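Putative exported protein (Burkholderia pseudomallei, PDB 4JGB) is of unknown function but probably binds NAD(P) through a Rossmann-type fold and may act as an oxidoreductase. Local coordinates at residues A85-L90 and R137-Y142; A89-A94 and S144-L149. One frame throughout, in Å; residues are numbered along the deposited sequence. Where two conformers were deposited one is given.

Contact 1. Residues A85-L90 and R137-Y142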
# COMPACT_ATOMS: atom_id res chain seq x y z
N ALA A 85 -6.24 -6.28 -10.68
CA ALA A 85 -7.69 -6.24 -10.43
C ALA A 85 -7.99 -5.54 -9.09
O ALA A 85 -8.93 -4.76 -9.01
CB ALA A 85 -8.28 -7.63 -10.44
N VAL A 86 -7.18 -5.79 -8.06
CA VAL A 86 -7.33 -5.10 -6.79
C VAL A 86 -7.24 -3.58 -6.97
O VAL A 86 -8.16 -2.87 -6.60
CB VAL A 86 -6.31 -5.54 -5.71
CG1 VAL A 86 -6.42 -4.64 -4.49
CG2 VAL A 86 -6.57 -6.99 -5.28
N ALA A 87 -6.13 -3.10 -7.53
CA ALA A 87 -5.96 -1.68 -7.87
C ALA A 87 -7.18 -1.11 -8.65
O ALA A 87 -7.71 -0.03 -8.32
CB ALA A 87 -4.67 -1.48 -8.66
N LYS A 88 -7.60 -1.83 -9.70
CA LYS A 88 -8.73 -1.43 -10.52
C LYS A 88 -10.01 -1.35 -9.72
O LYS A 88 -10.81 -0.40 -9.85
CB LYS A 88 -8.91 -2.37 -11.71
CG LYS A 88 -7.81 -2.25 -12.76
CD LYS A 88 -8.19 -2.90 -14.10
CE LYS A 88 -7.04 -2.70 -15.09
NZ LYS A 88 -7.29 -3.13 -16.51
N ALA A 89 -10.22 -2.35 -8.87
CA ALA A 89 -11.46 -2.43 -8.09
C ALA A 89 -11.48 -1.35 -7.03
O ALA A 89 -12.53 -0.77 -6.73
CB ALA A 89 -11.64 -3.82 -7.46
N LEU A 90 -10.31 -1.06 -6.46
CA LEU A 90 -10.18 0.03 -5.49
C LEU A 90 -10.52 1.37 -6.10
O LEU A 90 -11.28 2.14 -5.51
CB LEU A 90 -8.76 0.11 -4.93
CG LEU A 90 -8.40 -0.75 -3.72
CD1 LEU A 90 -7.02 -0.31 -3.25
CD2 LEU A 90 -9.41 -0.59 -2.59
N ARG A 137 4.15 -3.70 -11.29
CA ARG A 137 4.47 -2.77 -12.37
C ARG A 137 3.24 -2.38 -13.17
O ARG A 137 3.07 -1.20 -13.46
CB ARG A 137 5.51 -3.34 -13.32
CG ARG A 137 5.60 -2.56 -14.64
CD ARG A 137 6.54 -3.24 -15.63
NE ARG A 137 7.94 -3.14 -15.18
CZ ARG A 137 8.95 -3.83 -15.70
NH1 ARG A 137 8.73 -4.69 -16.69
NH2 ARG A 137 10.17 -3.67 -15.21
N ASP A 138 2.42 -3.37 -13.52
CA ASP A 138 1.16 -3.12 -14.26
C ASP A 138 0.10 -2.39 -13.43
O ASP A 138 -0.61 -1.54 -13.94
CB ASP A 138 0.59 -4.43 -14.78
CG ASP A 138 1.49 -5.11 -15.80
OD1 ASP A 138 2.46 -4.46 -16.31
OD2 ASP A 138 1.23 -6.31 -16.07
N ALA A 139 -0.03 -2.74 -12.15
CA ALA A 139 -0.88 -2.01 -11.21
C ALA A 139 -0.49 -0.53 -11.20
O ALA A 139 -1.33 0.35 -11.38
CB ALA A 139 -0.79 -2.61 -9.81
N TYR A 140 0.80 -0.26 -11.02
CA TYR A 140 1.30 1.12 -11.09
C TYR A 140 1.06 1.75 -12.47
O TYR A 140 0.63 2.88 -12.57
CB TYR A 140 2.78 1.20 -10.72
CG TYR A 140 3.31 2.61 -10.85
CD1 TYR A 140 3.00 3.57 -9.89
CD2 TYR A 140 4.09 3.01 -11.96
CE1 TYR A 140 3.45 4.88 -10.00
CE2 TYR A 140 4.55 4.32 -12.07
CZ TYR A 140 4.23 5.25 -11.08
OH TYR A 140 4.66 6.55 -11.15
N GLY A 141 1.34 1.00 -13.55
CA GLY A 141 0.96 1.43 -14.90
C GLY A 141 -0.51 1.82 -15.03
O GLY A 141 -0.84 2.84 -15.64
N TYR A 142 -1.41 1.03 -14.46
CA TYR A 142 -2.82 1.38 -14.51
C TYR A 142 -3.15 2.68 -13.74
O TYR A 142 -3.81 3.59 -14.27
CB TYR A 142 -3.71 0.22 -14.05
CG TYR A 142 -5.11 0.69 -13.80
CD1 TYR A 142 -5.98 0.92 -14.87
CD2 TYR A 142 -5.57 0.94 -12.50
CE1 TYR A 142 -7.27 1.38 -14.64
CE2 TYR A 142 -6.86 1.40 -12.27
CZ TYR A 142 -7.70 1.61 -13.35
OH TYR A 142 -8.98 2.05 -13.15
O HOH W 1 -11.22 0.88 -12.32
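Lys-88 lays the aliphatic part of its side chain across the ring of Tyr-142 in a CH-pi contact, and these two residues account for most of the surface buried here. CG stands over the middle of one ring face, 3.8 Å from the ring centroid and 9° off the normal. Beyond CG the chain runs on extended, bringing CE over the same face, 3.8 Å from Tyr-142 CD1. The tyrosine is carried across by its first torsion: with CG opposite the backbone N (chi1 167°), the ring reaches from helix 130-143 to helix 83-97.

Small apolar side chains meet deeper down. Ala-87 CB and Ala-139 CB lie 4.2 Å apart, and their CA atoms are 6.1 Å from each other. Two methyl side chains suit this buried place, where the segment axes come within 9.3 Å at a crossing angle of -25°, two nearly parallel helices on one face of a Rossmann-type sheet.

Polar contact passes through water. One molecule donates to Lys-88 O at 2.8 Å and is hydrogen-bonded to Tyr-142 OH at 2.7 Å, linking the phenol to the backbone of the facing helix.

With no direct hydrogen bond between the segments, the chemistry implies cohesion by apolar packing: methyls inside, and at the outer margin two amphipathic side chains that pack through carbon while their polar ends can face water.

Contact 2. Residues A89-A94 and S144-L149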
# COMPACT_ATOMS: atom_id res chain seq x y z
N ALA A 89 -10.22 -2.35 -8.87
CA ALA A 89 -11.46 -2.43 -8.09
C ALA A 89 -11.48 -1.35 -7.03
O ALA A 89 -12.53 -0.77 -6.73
CB ALA A 89 -11.64 -3.82 -7.46
N LEU A 90 -10.31 -1.06 -6.46
CA LEU A 90 -10.18 0.03 -5.49
C LEU A 90 -10.52 1.37 -6.10
O LEU A 90 -11.28 2.14 -5.51
CB LEU A 90 -8.76 0.11 -4.93
CG LEU A 90 -8.40 -0.75 -3.72
CD1 LEU A 90 -7.02 -0.31 -3.25
CD2 LEU A 90 -9.41 -0.59 -2.59
N VAL A 91 -9.94 1.66 -7.25
CA VAL A 91 -10.15 2.94 -7.94
C VAL A 91 -11.62 3.09 -8.30
O VAL A 91 -12.19 4.16 -8.09
CB VAL A 91 -9.31 3.04 -9.23
CG1 VAL A 91 -9.80 4.20 -10.09
CG2 VAL A 91 -7.83 3.17 -8.92
N ASP A 92 -12.23 2.02 -8.83
CA ASP A 92 -13.66 2.10 -9.23
C ASP A 92 -14.57 2.34 -8.00
O ASP A 92 -15.48 3.20 -8.02
CB ASP A 92 -14.06 0.83 -10.00
CG ASP A 92 -15.53 0.80 -10.34
OD1 ASP A 92 -15.99 1.75 -11.01
OD2 ASP A 92 -16.23 -0.16 -9.94
N GLY A 93 -14.31 1.59 -6.93
CA GLY A 93 -15.01 1.78 -5.66
C GLY A 93 -14.85 3.18 -5.12
O GLY A 93 -15.84 3.82 -4.75
N ALA A 94 -13.62 3.68 -5.08
CA ALA A 94 -13.38 5.02 -4.53
C ALA A 94 -14.16 6.04 -5.32
O ALA A 94 -14.85 6.87 -4.73
CB ALA A 94 -11.89 5.36 -4.51
N SER A 144 -1.27 5.18 -13.09
CA SER A 144 -0.71 6.37 -13.76
C SER A 144 -1.71 6.99 -14.75
O SER A 144 -1.56 8.15 -15.17
CB SER A 144 0.59 6.02 -14.49
OG SER A 144 1.47 5.31 -13.64
N THR A 145 -2.72 6.22 -15.16
CA THR A 145 -3.76 6.77 -16.04
C THR A 145 -4.89 7.44 -15.23
O THR A 145 -5.86 7.99 -15.78
CB THR A 145 -4.38 5.68 -16.95
OG1 THR A 145 -5.17 4.79 -16.15
CG2 THR A 145 -3.26 4.88 -17.66
N VAL A 146 -4.77 7.40 -13.91
CA VAL A 146 -5.86 7.88 -13.10
C VAL A 146 -5.43 9.25 -12.60
O VAL A 146 -4.49 9.37 -11.81
CB VAL A 146 -6.17 6.88 -11.97
CG1 VAL A 146 -7.17 7.46 -10.97
CG2 VAL A 146 -6.64 5.54 -12.55
N GLN A 147 -6.14 10.28 -13.06
CA GLN A 147 -5.79 11.67 -12.76
C GLN A 147 -6.71 12.26 -11.71
O GLN A 147 -6.39 13.29 -11.11
CB GLN A 147 -5.90 12.52 -14.03
CG GLN A 147 -4.99 12.08 -15.18
CD GLN A 147 -3.62 12.73 -15.12
OE1 GLN A 147 -2.81 12.45 -14.23
NE2 GLN A 147 -3.35 13.63 -16.08
N ASP A 148 -7.86 11.63 -11.52
CA ASP A 148 -8.94 12.26 -10.80
C ASP A 148 -9.03 11.81 -9.32
O ASP A 148 -9.90 12.27 -8.58
CB ASP A 148 -10.25 11.98 -11.54
CG ASP A 148 -10.57 10.50 -11.59
OD1 ASP A 148 -9.86 9.72 -12.26
OD2 ASP A 148 -11.52 10.10 -10.92
N LEU A 149 -8.20 10.86 -8.90
CA LEU A 149 -8.13 10.47 -7.48
C LEU A 149 -6.75 10.83 -6.93
O LEU A 149 -5.78 10.88 -7.69
CB LEU A 149 -8.33 8.94 -7.34
CG LEU A 149 -9.59 8.21 -7.79
CD1 LEU A 149 -9.45 6.71 -7.51
CD2 LEU A 149 -10.80 8.76 -7.07
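Val-146 and Leu-149 are the residues through which the chain leaving helix 130-143 packs on helix 83-97. Just ahead of them comes Thr-145, whose OG1 is hydrogen-bonded to Tyr-142 O.

Val-146 is the first to reach across. Its CG2 meets CG1 of Val-91 at 4.2 Å, a branch-to-branch contact between two beta-branched side chains whose bulk lies close to the backbone. Val-91 CG1 is opposite its own backbone N (chi1 166°), which sends this methyl out toward the loop, where it serves Leu-149 as well. The carbonyl of Val-146 accepts a hydrogen bond from Trp-151 NE1.

The segment is the alpha-to-beta connection of a Rossmann-type fold, leading from helix 130-143 into strand 150-155, a parallel neighbour of strand 101-105 in the central sheet. The helix it touches, 83-97, is the one that leads into 101-105, so the loop packs against the helix that precedes the neighbouring strand.

Gln-147 and Asp-148 form the exposed bend, as polar residues can; Asp-148 OD1 makes a salt bridge with Arg-95, one turn beyond Val-91 on the helix.

Leu-149 then turns back inward. Its CD1 makes the nearest approaches, sitting 3.6 Å from Val-91 CG1. The same methyl of Leu-149 lies 4.1 Å from Ala-94 CB. A long, branched leucine can reach the helix from a backbone whose nearest CA atoms, those of Val-91 and Leu-149, are 7.8 Å apart, while Ala-94 offers only a methyl. Val-102 of strand 101-105 touches both Leu-149 and Ala-94 from the sheet side.

In the fold
Both contacts use helix 83-97, at successive turns: contact 1 joins it to helix 130-143, and contact 2 to the loop that follows that helix, their centres about 9 Å apart. Contact 1 is only partly buried and grades from methyl packing to an aromatic, aliphatic and water-mediated margin. At contact 2 the touching residues are all buried, and its cross-segment contacts are purely aliphatic; charge appears at its edge, through Arg-95. The two meet where Tyr-142 OH packs 3.8 Å from Val-91 CG1, the phenol end of one contact lying against the aliphatic cluster of the other.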